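Long-range contacts in beta-Lactamase/D-Alanine Carboxypeptidase (Pseudomonas syringae pv. tomato, PDB 5EVI), which probably hydrolyses beta-lactam antibiotics to substituted beta-amino acids, as a member of the class C beta-lactamase family: residues D258-Y263 with L273-Y278; G290-M295 with P348-V353. All blocks are in the same frame, centred on the assembly; numbering follows the deposited sequence.

Overall arrangement
Contact 1 lies the deeper of the two, its centre about 11 Å from the centre of the chain, that of contact 2 about 14 Å; neither is fully core, and the difference is one of degree. Contact 1 joins the turn before strand 262-266 to the loop before strand 276-278, two strands of the six-stranded sheet with 269-271 between them. Contact 2 joins a loop after helix 284-290 to the first turn of helix 349-361. Aromatic and aliphatic packing supports the backbone bond of contact 1, whereas contact 2 is smaller and leans on amides and a carboxylate. They touch where Tyr278 OH sits 3.1 Å from Gly290 CA. Asn317 serves both, pairing through its backbone with Glu276 and through ND2 with Asn291 OD1.

Contact 1 (D258-Y263 with L273-Y278)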
loop_
_atom_site.group_PDB
_atom_site.type_symbol
_atom_site.label_atom_id
_atom_site.label_comp_id
_atom_site.label_asym_id
_atom_site.label_seq_id
_atom_site.Cartn_x
_atom_site.Cartn_y
_atom_site.Cartn_z
ATOM N N ASP C 258 7.410 2.676 -12.347
ATOM C CA ASP C 258 7.257 1.247 -12.689
ATOM C C ASP C 258 6.289 0.482 -11.804
ATOM O O ASP C 258 5.725 -0.527 -12.267
ATOM C CB ASP C 258 8.612 0.532 -12.754
ATOM C CG ASP C 258 9.424 0.993 -13.924
ATOM O OD1 ASP C 258 9.076 2.072 -14.457
ATOM O OD2 ASP C 258 10.401 0.302 -14.305
ATOM N N THR C 259 6.076 0.950 -10.564
ATOM C CA THR C 259 5.052 0.351 -9.700
ATOM C C THR C 259 3.653 0.602 -10.258
ATOM O O THR C 259 2.745 -0.122 -9.897
ATOM C CB THR C 259 5.071 0.879 -8.247
ATOM O OG1 THR C 259 4.778 2.280 -8.252
ATOM C CG2 THR C 259 6.441 0.647 -7.549
ATOM N N ARG C 260 3.479 1.626 -11.116
ATOM C CA ARG C 260 2.166 1.959 -11.722
ATOM C C ARG C 260 1.980 1.517 -13.179
ATOM O O ARG C 260 1.071 1.990 -13.867
ATOM C CB ARG C 260 1.882 3.460 -11.563
ATOM C CG ARG C 260 2.063 3.939 -10.133
ATOM C CD ARG C 260 1.621 5.383 -9.888
ATOM N NE ARG C 260 2.212 6.391 -10.781
ATOM C CZ ARG C 260 3.441 6.924 -10.689
ATOM N NH1 ARG C 260 4.299 6.593 -9.720
ATOM N NH2 ARG C 260 3.819 7.835 -11.597
ATOM N N ILE C 261 2.831 0.596 -13.634
ATOM C CA ILE C 261 2.596 -0.163 -14.863
ATOM C C ILE C 261 1.413 -1.129 -14.633
ATOM O O ILE C 261 1.376 -1.856 -13.629
ATOM C CB ILE C 261 3.879 -0.927 -15.283
ATOM C CG1 ILE C 261 4.922 0.083 -15.808
ATOM C CG2 ILE C 261 3.566 -2.015 -16.304
ATOM C CD1 ILE C 261 6.328 -0.465 -15.991
ATOM N N GLY C 262 0.462 -1.133 -15.567
ATOM C CA GLY C 262 -0.749 -1.949 -15.468
ATOM C C GLY C 262 -0.524 -3.339 -16.042
ATOM O O GLY C 262 -0.227 -3.469 -17.234
ATOM N N TYR C 263 -0.677 -4.360 -15.200
ATOM C CA TYR C 263 -0.441 -5.750 -15.579
ATOM C C TYR C 263 -1.700 -6.560 -15.947
ATOM O O TYR C 263 -1.616 -7.410 -16.829
ATOM C CB TYR C 263 0.327 -6.497 -14.482
ATOM C CG TYR C 263 1.771 -6.097 -14.368
ATOM C CD1 TYR C 263 2.735 -6.640 -15.218
ATOM C CD2 TYR C 263 2.187 -5.170 -13.412
ATOM C CE1 TYR C 263 4.069 -6.259 -15.122
ATOM C CE2 TYR C 263 3.527 -4.780 -13.318
ATOM C CZ TYR C 263 4.463 -5.336 -14.165
ATOM O OH TYR C 263 5.795 -4.959 -14.074
ATOM N N LEU C 273 1.636 -2.950 -9.688
ATOM C CA LEU C 273 2.449 -3.612 -8.675
ATOM C C LEU C 273 2.040 -3.021 -7.314
ATOM O O LEU C 273 2.455 -1.912 -6.964
ATOM C CB LEU C 273 3.950 -3.443 -8.976
ATOM C CG LEU C 273 4.785 -4.659 -8.559
ATOM C CD1 LEU C 273 4.599 -5.820 -9.522
ATOM C CD2 LEU C 273 6.250 -4.270 -8.433
ATOM N N ALA C 274 1.173 -3.747 -6.593
ATOM C CA ALA C 274 0.574 -3.305 -5.334
ATOM C C ALA C 274 -0.482 -2.207 -5.536
ATOM O O ALA C 274 -1.583 -2.330 -5.016
ATOM C CB ALA C 274 1.641 -2.900 -4.306
ATOM N N TRP C 275 -0.176 -1.143 -6.280
ATOM C CA TRP C 275 -1.226 -0.163 -6.629
ATOM C C TRP C 275 -2.374 -0.763 -7.478
ATOM O O TRP C 275 -2.215 -1.799 -8.139
ATOM C CB TRP C 275 -0.647 1.011 -7.375
ATOM C CG TRP C 275 0.363 1.837 -6.658
ATOM C CD1 TRP C 275 1.702 1.901 -6.920
ATOM C CD2 TRP C 275 0.111 2.784 -5.620
ATOM N NE1 TRP C 275 2.303 2.822 -6.090
ATOM C CE2 TRP C 275 1.350 3.370 -5.276
ATOM C CE3 TRP C 275 -1.046 3.186 -4.927
ATOM C CZ2 TRP C 275 1.469 4.347 -4.287
ATOM C CZ3 TRP C 275 -0.917 4.146 -3.930
ATOM C CH2 TRP C 275 0.330 4.711 -3.620
ATOM N N GLU C 276 -3.536 -0.118 -7.409
ATOM C CA GLU C 276 -4.738 -0.513 -8.144
ATOM C C GLU C 276 -5.290 0.756 -8.786
ATOM O O GLU C 276 -5.256 1.855 -8.173
ATOM C CB GLU C 276 -5.770 -1.184 -7.209
ATOM C CG GLU C 276 -5.284 -2.472 -6.536
ATOM C CD GLU C 276 -6.162 -2.938 -5.380
ATOM O OE1 GLU C 276 -7.259 -2.365 -5.150
ATOM O OE2 GLU C 276 -5.740 -3.900 -4.682
ATOM N N GLN C 277 -5.798 0.614 -10.009
ATOM C CA GLN C 277 -5.985 1.741 -10.902
ATOM C C GLN C 277 -7.326 1.684 -11.633
ATOM O O GLN C 277 -7.807 0.599 -11.947
ATOM C CB GLN C 277 -4.859 1.682 -11.919
ATOM C CG GLN C 277 -4.779 2.832 -12.874
ATOM C CD GLN C 277 -3.551 2.735 -13.736
ATOM O OE1 GLN C 277 -3.638 2.814 -14.966
ATOM N NE2 GLN C 277 -2.400 2.541 -13.102
ATOM N N TYR C 278 -7.887 2.867 -11.936
ATOM C CA TYR C 278 -9.169 2.977 -12.639
ATOM C C TYR C 278 -9.044 4.057 -13.723
ATOM O O TYR C 278 -8.676 5.181 -13.424
ATOM C CB TYR C 278 -10.296 3.305 -11.644
ATOM C CG TYR C 278 -10.441 2.297 -10.524
ATOM C CD1 TYR C 278 -11.314 1.223 -10.640
ATOM C CD2 TYR C 278 -9.676 2.396 -9.355
ATOM C CE1 TYR C 278 -11.446 0.279 -9.634
ATOM C CE2 TYR C 278 -9.789 1.453 -8.344
ATOM C CZ TYR C 278 -10.677 0.394 -8.485
ATOM O OH TYR C 278 -10.798 -0.551 -7.490
HETATM O O HOH W 1 5.052 3.597 -5.834
#
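Thr259 meets Trp275 at the pyrrole edge of the indole. OG1 and the backbone O of Thr259 both lie at that edge near the ring plane, the hydroxyl 3.3 Å from Trp275 NE1. Trp275 NE1 donates to a water at 2.9 Å, and this water donates to Thr259 OG1 at 2.8 Å, closing a bridge between the two side chains. A chi1 of 63° sets the hydroxyl between the Thr259 backbone N and carbonyl carbon, where it also bonds to Leu256 O in the preceding helix. Arg260 runs alongside the tryptophan, both side chains pointing the same way; its CG packs 3.8 Å from Trp275 CD1, and its guanidinium plane is turned 79° from the indole. Leu273 N donates to Thr259 O at 3.0 Å, and Leu273 CB rests against the same residue. Leu273 CD1 reaches Tyr263 CE2 at 4.1 Å, while Ile261 CG2 sits over the rim of one face of the tyrosine ring. Helices 70-83 and 232-243 pack on Thr259 and Trp275. The type I turn from Asp258 to Ile261, which leads from helix 250-258 into strand 262-266, is thus fastened to the approach to strand 276-278; with 269-271 between them, these strands form an antiparallel beta-meander.

Contact 2 (G290-M295 with P348-V353); sequences GNASAM and PNEERV
Asn291, the first residue to leave helical geometry after helix 284-290, faces Asn349 and Val353 at the start of helix 349-361. Its side-chain CG stands anti to its carbonyl carbon (chi1 -64°), which brings the amide across the valine: Asn291 OD1 lies 3.6 Å from Val353 CG2, and that oxygen also accepts a hydrogen bond from Asn317 ND2. On the other branch, Asn291 ND2 reaches a water weakly at 3.4 Å, and Asn349 ND2 makes a second weak bond to the same water. The backbone oxygen takes the direct bond of the contact, from Asn349 ND2 to Asn291 O at 3.2 Å. The acceptor lies close to the plane of the Asn349 amide, yet the donor stands 38° out of the Asn291 carbonyl plane. Glu350 OE1 also approaches Asn291 O to 3.5 Å, two acceptors close together and not a bond. The loop probably corresponds to part of the R2 loop, which in class C enzymes borders the active site; the family's Lys-Thr-Gly motif, its lysine here a modified residue (MLY) at position 318, runs beside it, with Thr319 touching both asparagines. A sulfate ion, probably from the crystallisation liquor, has its nearest atom about 4 Å from the Asn349 side chain. At Ala292 the neighbour is Glu350, whose chain bends at chi2 to carry its carboxylate alongside the loop, with Glu350 OE2 3.7 Å from Ala292 CA.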
loop_
_atom_site.group_PDB
_atom_site.type_symbol
_atom_site.label_atom_id
_atom_site.label_comp_id
_atom_site.label_asym_id
_atom_site.label_seq_id
_atom_site.Cartn_x
_atom_site.Cartn_y
_atom_site.Cartn_z
ATOM N N GLY C 290 -14.786 -1.691 -6.776
ATOM C CA GLY C 290 -13.396 -2.050 -6.845
ATOM C C GLY C 290 -12.711 -2.200 -5.496
ATOM O O GLY C 290 -11.833 -3.048 -5.360
ATOM N N ASN C 291 -13.106 -1.376 -4.519
ATOM C CA ASN C 291 -12.608 -1.453 -3.137
ATOM C C ASN C 291 -13.591 -2.159 -2.172
ATOM O O ASN C 291 -13.627 -1.851 -0.981
ATOM C CB ASN C 291 -12.299 -0.038 -2.619
ATOM C CG ASN C 291 -11.181 0.632 -3.382
ATOM O OD1 ASN C 291 -11.407 1.560 -4.162
ATOM N ND2 ASN C 291 -9.967 0.177 -3.152
ATOM N N ALA C 292 -14.382 -3.096 -2.694
ATOM C CA ALA C 292 -15.352 -3.839 -1.893
ATOM C C ALA C 292 -14.686 -5.067 -1.281
ATOM O O ALA C 292 -13.625 -5.508 -1.743
ATOM C CB ALA C 292 -16.536 -4.256 -2.754
ATOM N N SER C 293 -15.329 -5.609 -0.246
ATOM C CA SER C 293 -14.891 -6.845 0.421
ATOM C C SER C 293 -14.833 -8.048 -0.521
ATOM O O SER C 293 -13.942 -8.885 -0.395
ATOM C CB SER C 293 -15.823 -7.188 1.591
ATOM O OG SER C 293 -15.880 -6.146 2.546
ATOM N N ALA C 294 -15.778 -8.125 -1.461
ATOM C CA ALA C 294 -15.818 -9.199 -2.469
ATOM C C ALA C 294 -14.558 -9.301 -3.344
ATOM O O ALA C 294 -14.248 -10.380 -3.848
ATOM C CB ALA C 294 -17.049 -9.045 -3.355
HETATM N N MSE C 295 -13.836 -8.192 -3.510
HETATM C CA MSE C 295 -12.622 -8.165 -4.336
HETATM C C MSE C 295 -11.433 -8.822 -3.668
HETATM O O MSE C 295 -10.441 -9.114 -4.338
HETATM C CB MSE C 295 -12.283 -6.727 -4.733
HETATM C CG MSE C 295 -13.397 -6.072 -5.552
HETATM SE SE MSE C 295 -13.480 -6.777 -7.386
HETATM C CE MSE C 295 -11.767 -6.074 -8.056
ATOM N N PRO C 348 -15.258 1.143 7.158
ATOM C CA PRO C 348 -15.380 0.532 5.828
ATOM C C PRO C 348 -14.745 1.295 4.664
ATOM O O PRO C 348 -14.735 2.533 4.628
ATOM C CB PRO C 348 -16.896 0.401 5.641
ATOM C CG PRO C 348 -17.387 0.209 7.021
ATOM C CD PRO C 348 -16.565 1.181 7.825
ATOM N N ASN C 349 -14.181 0.522 3.739
ATOM C CA ASN C 349 -13.516 1.069 2.558
ATOM C C ASN C 349 -14.402 2.038 1.771
ATOM O O ASN C 349 -13.923 3.052 1.270
ATOM C CB ASN C 349 -13.072 -0.065 1.638
ATOM C CG ASN C 349 -12.037 -0.973 2.276
ATOM O OD1 ASN C 349 -11.673 -0.819 3.454
ATOM N ND2 ASN C 349 -11.561 -1.937 1.505
ATOM N N GLU C 350 -15.696 1.733 1.714
ATOM C CA GLU C 350 -16.648 2.516 0.937
ATOM C C GLU C 350 -16.700 3.975 1.422
ATOM O O GLU C 350 -16.697 4.886 0.612
ATOM C CB GLU C 350 -18.067 1.896 0.953
ATOM C CG GLU C 350 -18.223 0.364 1.006
ATOM C CD GLU C 350 -17.415 -0.427 -0.010
ATOM O OE1 GLU C 350 -16.537 0.145 -0.703
ATOM O OE2 GLU C 350 -17.676 -1.656 -0.106
ATOM N N GLU C 351 -16.704 4.181 2.741
ATOM C CA GLU C 351 -16.720 5.538 3.314
ATOM C C GLU C 351 -15.439 6.311 2.982
ATOM O O GLU C 351 -15.475 7.519 2.726
ATOM C CB GLU C 351 -16.869 5.472 4.833
ATOM C CG GLU C 351 -18.149 4.799 5.315
ATOM C CD GLU C 351 -19.309 5.759 5.500
ATOM O OE1 GLU C 351 -20.374 5.511 4.894
ATOM O OE2 GLU C 351 -19.164 6.745 6.256
ATOM N N ARG C 352 -14.316 5.588 3.014
ATOM C CA ARG C 352 -12.997 6.162 2.748
ATOM C C ARG C 352 -12.942 6.666 1.324
ATOM O O ARG C 352 -12.426 7.754 1.066
ATOM C CB ARG C 352 -11.879 5.127 2.890
ATOM C CG ARG C 352 -11.844 4.418 4.209
ATOM C CD ARG C 352 -10.651 3.501 4.342
ATOM N NE ARG C 352 -10.909 2.507 5.374
ATOM C CZ ARG C 352 -10.042 1.577 5.781
ATOM N NH1 ARG C 352 -8.814 1.532 5.296
ATOM N NH2 ARG C 352 -10.416 0.695 6.714
ATOM N N VAL C 353 -13.412 5.820 0.396
ATOM C CA VAL C 353 -13.461 6.178 -1.022
ATOM C C VAL C 353 -14.413 7.375 -1.240
ATOM O O VAL C 353 -14.084 8.334 -1.950
ATOM C CB VAL C 353 -13.836 4.964 -1.931
ATOM C CG1 VAL C 353 -13.933 5.388 -3.389
ATOM C CG2 VAL C 353 -12.805 3.833 -1.811
HETATM O O HOH W 2 -10.472 -2.253 -0.882
#